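Homoserine O-acetyltransferase (Pseudomonas veronii, PDB 5EFZ) hydrolyses ethyl acetate to ethanol and acetate, an esterase step in the breakdown of short-chain methyl ketones such as 2-butanone. Local coordinates at residues 40-45 against 112-117; 97-102 against 117-122; 178-183 against 306-311; 284-289 against 314-319. All coordinates share one frame; numbering follows the deposited sequence.

The four contacts form two pairs within the alpha/beta hydrolase fold. Contacts 1 and 2, with centres about 8 Å apart, share Pro117 and use the long loop between strand 92-96 and helix 124-139; contact 1 ties that loop to strand 40-41. Contacts 3 and 4 lie about 13 Å apart, centre to centre, both use helix 310-317, and hydrogen bonds join them from Ala178 to Glu316 and from Arg179 to Gly284. Along the chain the first pair closes before the second opens, and within each pair the segments alternate. Contacts 1 and 3 are about 31 Å apart between centres. Contact 3 borders the probable catalytic residues, through Phe307 and Phe308; contact 4 packs helix 286-290 against the end of helix 310-317.

Contact 1. Residues 40-45 against 112-117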
# COMPACT_ATOMS: atom_id res chain seq x y z
N CYS A 40 -32.81 12.94 -8.41
CA CYS A 40 -33.60 13.06 -7.20
C CYS A 40 -33.96 11.67 -6.67
O CYS A 40 -34.48 10.85 -7.42
CB CYS A 40 -34.88 13.87 -7.46
SG CYS A 40 -35.74 14.46 -5.93
N MET A 41 -33.69 11.40 -5.39
CA MET A 41 -34.27 10.22 -4.75
C MET A 41 -35.69 10.57 -4.29
O MET A 41 -35.86 11.47 -3.48
CB MET A 41 -33.43 9.76 -3.56
CG MET A 41 -31.95 9.64 -3.85
SD MET A 41 -31.11 9.08 -2.35
CE MET A 41 -31.90 7.50 -2.06
N PRO A 42 -36.71 9.86 -4.81
CA PRO A 42 -38.09 10.18 -4.42
C PRO A 42 -38.35 9.99 -2.93
O PRO A 42 -39.16 10.70 -2.35
CB PRO A 42 -38.91 9.17 -5.22
CG PRO A 42 -38.02 8.72 -6.32
CD PRO A 42 -36.63 8.77 -5.78
N GLU A 43 -37.70 9.00 -2.31
CA GLU A 43 -37.78 8.85 -0.86
C GLU A 43 -36.45 8.32 -0.36
O GLU A 43 -35.94 7.32 -0.84
CB GLU A 43 -38.93 7.94 -0.43
CG GLU A 43 -38.86 6.53 -0.99
CD GLU A 43 -39.60 5.51 -0.13
OE1 GLU A 43 -40.29 5.94 0.83
OE2 GLU A 43 -39.47 4.30 -0.40
N CYS A 44 -35.88 9.03 0.59
CA CYS A 44 -34.61 8.62 1.14
C CYS A 44 -34.88 8.05 2.53
O CYS A 44 -35.39 8.76 3.40
CB CYS A 44 -33.64 9.80 1.20
SG CYS A 44 -32.04 9.38 1.91
N LEU A 45 -34.60 6.76 2.70
CA LEU A 45 -34.73 6.10 4.00
C LEU A 45 -33.37 6.03 4.66
O LEU A 45 -32.40 5.53 4.08
CB LEU A 45 -35.30 4.70 3.84
CG LEU A 45 -36.61 4.51 3.09
CD1 LEU A 45 -37.04 3.07 3.20
CD2 LEU A 45 -37.67 5.41 3.62
N GLY A 112 -37.61 1.09 -8.75
CA GLY A 112 -37.68 2.12 -9.78
C GLY A 112 -36.36 2.24 -10.53
O GLY A 112 -35.64 1.25 -10.70
N SER A 113 -36.02 3.45 -10.96
CA SER A 113 -34.86 3.61 -11.82
C SER A 113 -33.56 3.58 -11.01
O SER A 113 -32.46 3.63 -11.58
CB SER A 113 -34.98 4.91 -12.63
OG SER A 113 -34.97 6.04 -11.78
N LEU A 114 -33.68 3.48 -9.69
CA LEU A 114 -32.52 3.50 -8.80
C LEU A 114 -32.05 2.09 -8.41
O LEU A 114 -31.11 1.93 -7.63
CB LEU A 114 -32.85 4.31 -7.53
CG LEU A 114 -32.91 5.83 -7.70
CD1 LEU A 114 -33.56 6.51 -6.48
CD2 LEU A 114 -31.51 6.39 -7.91
N ALA A 115 -32.67 1.06 -8.97
CA ALA A 115 -32.34 -0.31 -8.56
C ALA A 115 -30.97 -0.78 -9.06
O ALA A 115 -30.62 -0.54 -10.23
CB ALA A 115 -33.46 -1.27 -9.06
N GLY A 116 -30.20 -1.43 -8.19
CA GLY A 116 -28.99 -2.12 -8.61
C GLY A 116 -28.01 -1.17 -9.31
O GLY A 116 -27.66 -0.13 -8.73
N PRO A 117 -27.60 -1.51 -10.55
CA PRO A 117 -26.66 -0.70 -11.34
C PRO A 117 -27.23 0.69 -11.60
O PRO A 117 -26.47 1.60 -11.91
CB PRO A 117 -26.56 -1.46 -12.69
CG PRO A 117 -27.12 -2.78 -12.45
CD PRO A 117 -28.09 -2.68 -11.32
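Leu114 points its CD1 methyl at the CD corner of the Pro42 ring, and this one methyl makes all the close contacts with segment 40-45. Leu114 CD1 comes up to Pro42 CD, the ring carbon next to the proline nitrogen, at 3.9 Å. The same methyl also lies beside the backbone of the preceding residue, with Leu114 CD1 4.2 Å from Met41 CA and 4.4 Å from Met41 CB. CD1 therefore sits over the Met41-Pro42 junction, meeting the start of the proline ring and the root of the methionine side chain together. Leu114 gets there from a short 3-10 turn: CG stands anti to its own carbonyl carbon (chi1 -73°), which turns the branched end toward segment 40-45. The methionine takes part through CA and CB, while its far end, CE, runs on to the ring of Phe119. Leu33 and Leu35 also pack on Met41, and Arg39 touches Leu114. Nearby, the guanidinium of Arg39 donates to Ser113 O, a polar tie between the two parts of the chain beside the apolar one. Leu114 and Met41 are buried, whereas Pro42 is exposed. With carbon meeting carbon at every point between the segments, the contact rests on van der Waals fit and the burial of apolar surface, and it depends on shape rather than on any directional bond.

Contact 2. Residues 97-102 against 117-122; sequences NQIGNG and PGFANV. With EDO (1,2-ethanediol), chain L.
The one aromatic ring here, that of Phe119, meets Ile99 at its edge: the Ile99 CG2 methyl lies in the ring plane, 4.0 Å from Phe119 CZ. Gly100 comes obliquely to the same end of the ring, its CA 4.3 Å from Phe119 CE2, and Thr268 of helix 263-274 and Ala107 also pack on this side chain. With CG anti to the backbone N (chi1 -159°), the phenylalanine swings its ring out toward the turn at 98-101. Ile99 CG2 has a second neighbour in Val122 CG2, at 3.9 Å, so the one methyl rests against both the phenylalanine edge and the valine. All four touching residues are buried. Phe119 O accepts a 2.7 Å hydrogen bond from O2 of an ethanediol probably left by the crystallisation liquor. Ile99 and Gly100 are the central residues of a type II beta turn, closed by the bond from Asn101 N to Gln98 O, 3.1 Å, and steadied by Asn101 ND2 donating to Asn97 OD1 at 2.9 Å; glycine suits the positive phi of 101°. The turn begins two residues after the end of strand 92-96, so the cluster is a loop folded back on itself at a strand's end in an alpha/beta hydrolase.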
# COMPACT_ATOMS: atom_id res chain seq x y z
N ASN A 97 -26.62 5.42 9.26
CA ASN A 97 -26.02 4.64 8.18
C ASN A 97 -25.94 5.41 6.86
O ASN A 97 -26.91 6.05 6.43
CB ASN A 97 -26.82 3.35 7.98
CG ASN A 97 -26.62 2.37 9.13
OD1 ASN A 97 -25.68 1.58 9.12
ND2 ASN A 97 -27.54 2.40 10.13
N GLN A 98 -24.77 5.34 6.23
CA GLN A 98 -24.57 5.95 4.92
C GLN A 98 -25.62 5.54 3.93
O GLN A 98 -25.98 4.36 3.85
CB GLN A 98 -23.21 5.53 4.35
CG GLN A 98 -22.03 6.38 4.78
CD GLN A 98 -20.82 5.98 3.92
OE1 GLN A 98 -20.92 5.86 2.70
NE2 GLN A 98 -19.69 5.71 4.57
N ILE A 99 -26.08 6.50 3.13
CA ILE A 99 -26.80 6.18 1.91
C ILE A 99 -25.93 5.27 1.08
O ILE A 99 -24.77 5.60 0.78
CB ILE A 99 -27.14 7.46 1.11
CG1 ILE A 99 -28.04 8.37 1.98
CG2 ILE A 99 -27.86 7.11 -0.22
CD1 ILE A 99 -28.21 9.78 1.40
N GLY A 100 -26.45 4.12 0.67
CA GLY A 100 -25.66 3.21 -0.15
C GLY A 100 -25.07 2.05 0.62
O GLY A 100 -24.48 1.15 0.01
N ASN A 101 -25.21 2.03 1.95
CA ASN A 101 -24.52 1.00 2.73
C ASN A 101 -25.32 -0.28 2.93
O ASN A 101 -24.86 -1.18 3.66
CB ASN A 101 -24.10 1.57 4.12
CG ASN A 101 -25.16 1.37 5.22
OD1 ASN A 101 -26.38 1.47 4.99
ND2 ASN A 101 -24.68 1.12 6.43
N GLY A 102 -26.49 -0.37 2.30
CA GLY A 102 -27.34 -1.56 2.38
C GLY A 102 -28.44 -1.52 3.43
O GLY A 102 -29.41 -2.30 3.36
N PRO A 117 -27.60 -1.51 -10.55
CA PRO A 117 -26.66 -0.70 -11.34
C PRO A 117 -27.23 0.69 -11.60
O PRO A 117 -26.47 1.60 -11.91
CB PRO A 117 -26.56 -1.46 -12.69
CG PRO A 117 -27.12 -2.78 -12.45
CD PRO A 117 -28.09 -2.68 -11.32
N GLY A 118 -28.55 0.84 -11.50
CA GLY A 118 -29.17 2.14 -11.70
C GLY A 118 -29.01 3.14 -10.55
O GLY A 118 -29.36 4.31 -10.71
N PHE A 119 -28.49 2.70 -9.41
CA PHE A 119 -28.42 3.58 -8.22
C PHE A 119 -27.56 4.81 -8.51
O PHE A 119 -26.58 4.74 -9.25
CB PHE A 119 -27.87 2.85 -7.00
CG PHE A 119 -28.25 3.53 -5.68
CD1 PHE A 119 -29.57 3.53 -5.24
CD2 PHE A 119 -27.27 4.16 -4.90
CE1 PHE A 119 -29.95 4.14 -4.03
CE2 PHE A 119 -27.63 4.78 -3.65
CZ PHE A 119 -28.97 4.77 -3.22
N ALA A 120 -27.96 5.94 -7.95
CA ALA A 120 -27.33 7.22 -8.28
C ALA A 120 -25.94 7.36 -7.66
O ALA A 120 -25.59 6.66 -6.71
CB ALA A 120 -28.22 8.39 -7.83
N ASN A 121 -25.15 8.27 -8.22
CA ASN A 121 -23.87 8.62 -7.62
C ASN A 121 -24.15 9.54 -6.44
O ASN A 121 -24.67 10.63 -6.62
CB ASN A 121 -22.96 9.30 -8.65
CG ASN A 121 -22.46 8.32 -9.69
OD1 ASN A 121 -22.25 7.15 -9.40
ND2 ASN A 121 -22.27 8.81 -10.90
N VAL A 122 -23.85 9.06 -5.23
CA VAL A 122 -24.13 9.82 -4.01
C VAL A 122 -22.82 10.41 -3.46
O VAL A 122 -21.77 9.74 -3.46
CB VAL A 122 -24.80 8.92 -2.96
CG1 VAL A 122 -25.09 9.69 -1.67
CG2 VAL A 122 -26.10 8.32 -3.53
C1 EDO L . -24.57 1.02 -7.97
O1 EDO L . -23.17 1.22 -7.63
C2 EDO L . -25.11 1.97 -9.06
O2 EDO L . -24.34 3.16 -9.30

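Contact 3. Residues 178-183 against 306-311; sequences ARNSEH and QFFTVD. With EDO (1,2-ethanediol), chain K; EDO (1,2-ethanediol), chain M.
His183 and Phe307 mark the closest backbone approach, with CA atoms 7.5 Å apart, where the first turn of helix 182-196 meets the loop leading to helix 310-317. Ser181 is the N-cap of helix 182-196, its OG accepting from Asp184 N, and Thr309 caps helix 310-317 likewise through Asp312 N. A water links the His183 side chain to the backbone carbonyl of Phe307: it lies in the plane of the His183 ring at its edge, 2.6 Å from His183 ND1, and donates to Phe307 O at 2.7 Å. The other ring nitrogen, NE2, is hydrogen-bonded to Leu225 O of the second subunit. Farther along, the side chain of Asn180 crosses that of Phe308 at about a right angle, amide and ring planes 59° apart. Phe308 also touches Ser151, the probable nucleophile, and lies close to His334, the probable catalytic histidine, whose ring the Phe307 ring also meets. The probable triad acid, Asp305, accepts from the backbone N of both Phe307 and Phe308 through OD1. The contact thus lies beyond strands 170-174 and 296-300, neighbours in the central sheet, where helices 182-196 and 310-317 begin and the second subunit packs against His183 and Gln306.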
# COMPACT_ATOMS: atom_id res chain seq x y z
N ALA A 178 -10.40 15.95 4.88
CA ALA A 178 -11.46 16.82 4.45
C ALA A 178 -11.52 16.94 2.93
O ALA A 178 -12.56 17.23 2.37
CB ALA A 178 -11.28 18.22 5.09
N ARG A 179 -10.38 16.75 2.26
CA ARG A 179 -10.36 16.70 0.79
C ARG A 179 -9.51 15.52 0.35
O ARG A 179 -8.35 15.42 0.73
CB ARG A 179 -9.78 17.99 0.18
CG ARG A 179 -9.71 17.91 -1.38
CD ARG A 179 -9.62 19.29 -2.02
NE ARG A 179 -8.32 19.92 -1.82
CZ ARG A 179 -8.04 21.18 -2.16
NH1 ARG A 179 -8.98 21.96 -2.72
NH2 ARG A 179 -6.82 21.66 -1.93
N ASN A 180 -10.09 14.64 -0.45
CA ASN A 180 -9.44 13.37 -0.74
C ASN A 180 -8.21 13.55 -1.65
O ASN A 180 -8.24 14.35 -2.62
CB ASN A 180 -10.46 12.40 -1.36
CG ASN A 180 -9.97 10.97 -1.35
OD1 ASN A 180 -10.08 10.24 -2.35
ND2 ASN A 180 -9.41 10.56 -0.22
N SER A 181 -7.14 12.80 -1.38
CA SER A 181 -5.91 12.94 -2.17
C SER A 181 -5.95 12.13 -3.46
O SER A 181 -6.79 11.24 -3.60
CB SER A 181 -4.71 12.47 -1.37
OG SER A 181 -4.83 11.08 -1.05
N GLU A 182 -4.99 12.40 -4.35
CA GLU A 182 -4.90 11.62 -5.59
C GLU A 182 -4.46 10.18 -5.30
O GLU A 182 -4.94 9.23 -5.95
CB GLU A 182 -3.91 12.27 -6.58
CG GLU A 182 -4.38 13.58 -7.22
CD GLU A 182 -3.46 14.03 -8.37
OE1 GLU A 182 -2.32 14.49 -8.10
OE2 GLU A 182 -3.87 13.90 -9.55
N HIS A 183 -3.59 9.99 -4.31
CA HIS A 183 -3.13 8.66 -3.96
C HIS A 183 -4.29 7.83 -3.40
O HIS A 183 -4.40 6.64 -3.67
CB HIS A 183 -1.95 8.74 -2.95
CG HIS A 183 -1.44 7.41 -2.49
ND1 HIS A 183 -1.87 6.80 -1.32
CD2 HIS A 183 -0.48 6.60 -3.01
CE1 HIS A 183 -1.24 5.65 -1.17
NE2 HIS A 183 -0.39 5.50 -2.18
N GLN A 306 -1.74 3.70 6.28
CA GLN A 306 -1.05 3.74 5.01
C GLN A 306 -1.64 4.69 3.98
O GLN A 306 -0.97 4.95 2.97
CB GLN A 306 -1.00 2.34 4.42
CG GLN A 306 -0.39 1.32 5.37
CD GLN A 306 1.04 1.65 5.74
OE1 GLN A 306 1.87 1.89 4.86
NE2 GLN A 306 1.33 1.67 7.05
N PHE A 307 -2.88 5.13 4.14
CA PHE A 307 -3.45 5.95 3.07
C PHE A 307 -4.15 7.23 3.52
O PHE A 307 -4.31 8.14 2.70
CB PHE A 307 -4.39 5.10 2.16
CG PHE A 307 -5.52 4.45 2.87
CD1 PHE A 307 -6.76 5.06 2.90
CD2 PHE A 307 -5.37 3.20 3.43
CE1 PHE A 307 -7.83 4.46 3.53
CE2 PHE A 307 -6.43 2.58 4.06
CZ PHE A 307 -7.67 3.22 4.11
N PHE A 308 -4.52 7.34 4.79
CA PHE A 308 -4.89 8.64 5.34
C PHE A 308 -3.75 8.99 6.30
O PHE A 308 -3.84 8.68 7.48
CB PHE A 308 -6.24 8.61 6.06
CG PHE A 308 -7.44 8.66 5.16
CD1 PHE A 308 -7.65 9.74 4.31
CD2 PHE A 308 -8.41 7.66 5.21
CE1 PHE A 308 -8.78 9.80 3.49
CE2 PHE A 308 -9.56 7.71 4.41
CZ PHE A 308 -9.75 8.79 3.55
N THR A 309 -2.65 9.57 5.81
CA THR A 309 -1.44 9.63 6.63
C THR A 309 -1.44 10.74 7.66
O THR A 309 -2.23 11.69 7.58
CB THR A 309 -0.19 9.80 5.78
OG1 THR A 309 -0.15 11.14 5.26
CG2 THR A 309 -0.25 8.79 4.60
N VAL A 310 -0.55 10.60 8.63
CA VAL A 310 -0.35 11.65 9.63
C VAL A 310 -0.04 12.97 8.93
O VAL A 310 -0.54 14.04 9.33
CB VAL A 310 0.79 11.24 10.61
CG1 VAL A 310 1.23 12.39 11.44
CG2 VAL A 310 0.33 10.08 11.49
N ASP A 311 0.79 12.91 7.90
CA ASP A 311 1.18 14.12 7.14
C ASP A 311 -0.01 14.72 6.39
O ASP A 311 -0.12 15.96 6.34
CB ASP A 311 2.29 13.82 6.13
CG ASP A 311 3.64 13.55 6.79
OD1 ASP A 311 4.00 14.24 7.76
OD2 ASP A 311 4.33 12.62 6.33
C1 EDO K . -10.98 13.62 -5.53
O1 EDO K . -9.63 13.15 -5.26
C2 EDO K . -11.14 15.09 -5.13
O2 EDO K . -10.46 15.48 -3.91
C1 EDO M . -4.96 15.54 2.15
O1 EDO M . -5.59 15.16 0.94
C2 EDO M . -4.83 17.06 2.18
O2 EDO M . -6.08 17.69 1.85
O HOH W 1 -3.29 8.26 0.23

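Contact 4. Residues 284-289 against 314-319. With EDO (1,2-ethanediol), chain H; EDO (1,2-ethanediol), chain M.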
# COMPACT_ATOMS: atom_id res chain seq x y z
N GLY A 284 -13.07 25.28 -4.56
CA GLY A 284 -11.83 24.52 -4.62
C GLY A 284 -10.76 25.02 -3.67
O GLY A 284 -9.64 24.49 -3.63
N ASP A 285 -11.10 26.06 -2.92
CA ASP A 285 -10.19 26.68 -1.98
C ASP A 285 -10.33 26.00 -0.63
O ASP A 285 -11.23 26.33 0.15
CB ASP A 285 -10.48 28.19 -1.87
CG ASP A 285 -9.47 28.93 -1.01
OD1 ASP A 285 -8.73 28.30 -0.23
OD2 ASP A 285 -9.45 30.17 -1.09
N LEU A 286 -9.45 25.04 -0.34
CA LEU A 286 -9.58 24.26 0.89
C LEU A 286 -9.36 25.10 2.15
O LEU A 286 -10.06 24.90 3.16
CB LEU A 286 -8.59 23.09 0.88
CG LEU A 286 -8.66 22.13 2.08
CD1 LEU A 286 -10.09 21.59 2.28
CD2 LEU A 286 -7.70 20.94 1.87
N ALA A 287 -8.38 26.00 2.12
CA ALA A 287 -8.11 26.86 3.28
C ALA A 287 -9.35 27.69 3.65
O ALA A 287 -9.66 27.89 4.83
CB ALA A 287 -6.93 27.77 3.01
N LYS A 288 -10.06 28.17 2.63
CA LYS A 288 -11.28 28.95 2.86
C LYS A 288 -12.39 28.10 3.46
O LYS A 288 -13.09 28.55 4.37
CB LYS A 288 -11.77 29.57 1.55
CG LYS A 288 -12.90 30.53 1.76
CD LYS A 288 -13.34 31.17 0.47
CE LYS A 288 -14.56 32.06 0.70
NZ LYS A 288 -15.09 32.64 -0.58
N ALA A 289 -12.56 26.89 2.95
CA ALA A 289 -13.54 25.94 3.48
C ALA A 289 -13.26 25.55 4.92
O ALA A 289 -14.16 25.57 5.76
CB ALA A 289 -13.59 24.66 2.61
N LEU A 314 -2.18 16.31 9.13
CA LEU A 314 -1.53 17.47 9.72
C LEU A 314 -1.69 18.70 8.80
O LEU A 314 -1.93 19.82 9.28
CB LEU A 314 -0.05 17.17 9.98
CG LEU A 314 0.76 18.33 10.58
CD1 LEU A 314 0.16 18.80 11.93
CD2 LEU A 314 2.21 17.94 10.72
N SER A 315 -1.57 18.51 7.48
CA SER A 315 -1.61 19.64 6.57
C SER A 315 -2.99 20.30 6.60
O SER A 315 -3.09 21.52 6.45
CB SER A 315 -1.25 19.24 5.13
OG SER A 315 -2.25 18.40 4.58
N GLU A 316 -4.03 19.51 6.83
CA GLU A 316 -5.40 20.06 6.97
C GLU A 316 -5.61 20.70 8.35
O GLU A 316 -6.25 21.75 8.47
CB GLU A 316 -6.44 18.97 6.74
CG GLU A 316 -6.43 18.43 5.29
CD GLU A 316 -7.56 17.45 4.97
OE1 GLU A 316 -8.15 16.82 5.90
OE2 GLU A 316 -7.85 17.33 3.76
N GLN A 317 -5.09 20.06 9.39
CA GLN A 317 -5.28 20.59 10.75
C GLN A 317 -4.73 22.01 10.88
O GLN A 317 -5.32 22.86 11.55
CB GLN A 317 -4.63 19.68 11.79
CG GLN A 317 -4.92 20.14 13.24
CD GLN A 317 -3.85 21.09 13.77
OE1 GLN A 317 -2.68 20.99 13.38
NE2 GLN A 317 -4.23 22.00 14.69
N LYS A 318 -3.63 22.28 10.19
CA LYS A 318 -3.02 23.60 10.22
C LYS A 318 -3.94 24.67 9.69
O LYS A 318 -3.73 25.84 9.98
CB LYS A 318 -1.71 23.59 9.43
CG LYS A 318 -0.61 22.77 10.11
CD LYS A 318 0.69 22.87 9.32
CE LYS A 318 1.78 21.99 9.90
NZ LYS A 318 2.91 21.92 8.91
N MET A 319 -4.95 24.28 8.91
CA MET A 319 -5.89 25.23 8.29
C MET A 319 -7.21 25.38 9.06
O MET A 319 -8.09 26.16 8.67
CB MET A 319 -6.20 24.80 6.84
CG MET A 319 -5.01 24.95 5.89
SD MET A 319 -5.46 24.38 4.23
CE MET A 319 -3.96 24.77 3.33
C1 EDO H . 2.35 18.82 6.71
O1 EDO H . 2.07 20.22 6.88
C2 EDO H . 3.80 18.54 7.10
O2 EDO H . 3.94 17.13 7.39
C1 EDO M . -4.96 15.54 2.15
O1 EDO M . -5.59 15.16 0.94
C2 EDO M . -4.83 17.06 2.18
O2 EDO M . -6.08 17.69 1.85
O HOH W 2 -7.89 28.13 6.91
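Met319 lays its thioether against Ala287, the tightest touch of the contact although it lies at the surface: Met319 SD is 3.8 Å from Ala287 CA and 3.9 Å from Ala287 CB. Here the backbones also come nearest, with Ala287 CA and Met319 CA 5.7 Å apart. The methionine chain is extended beyond CG, which carries the sulfur across to helix 286-290, where Met319 SD also lies near Leu286 CG at the looser distance of 4.5 Å. The meeting of Leu286 with the buried Glu316 is longer: the two side chains cross at about a right angle, and Leu286 CD2 stands 4.1 Å from Glu316 OE2. That carboxylate is well supplied: OE1 accepts from Ala178 N, while OE2 takes Arg179 N and, at 2.6 Å, O2 of an ethanediol probably from the crystallisation liquor. The two backbone N-H groups and the diol hydroxyl would be expected to favour its charged form.

On the solvent side a water joins the two carbonyls of the exposed pair, donating to Ala287 O at 2.7 Å and to Met319 O at 2.6 Å, and Lys318 NZ is hydrogen-bonded to a second ethanediol. Asp285 N-caps helix 286-290, its OD1 accepting from Lys288 N with an N-H...acceptor angle of 159°. The helices before and after strand 296-300 in the chain thus pack on each other, 286-290 against the end of 310-317, in keeping with the alternating alpha/beta order of the alpha/beta hydrolase fold.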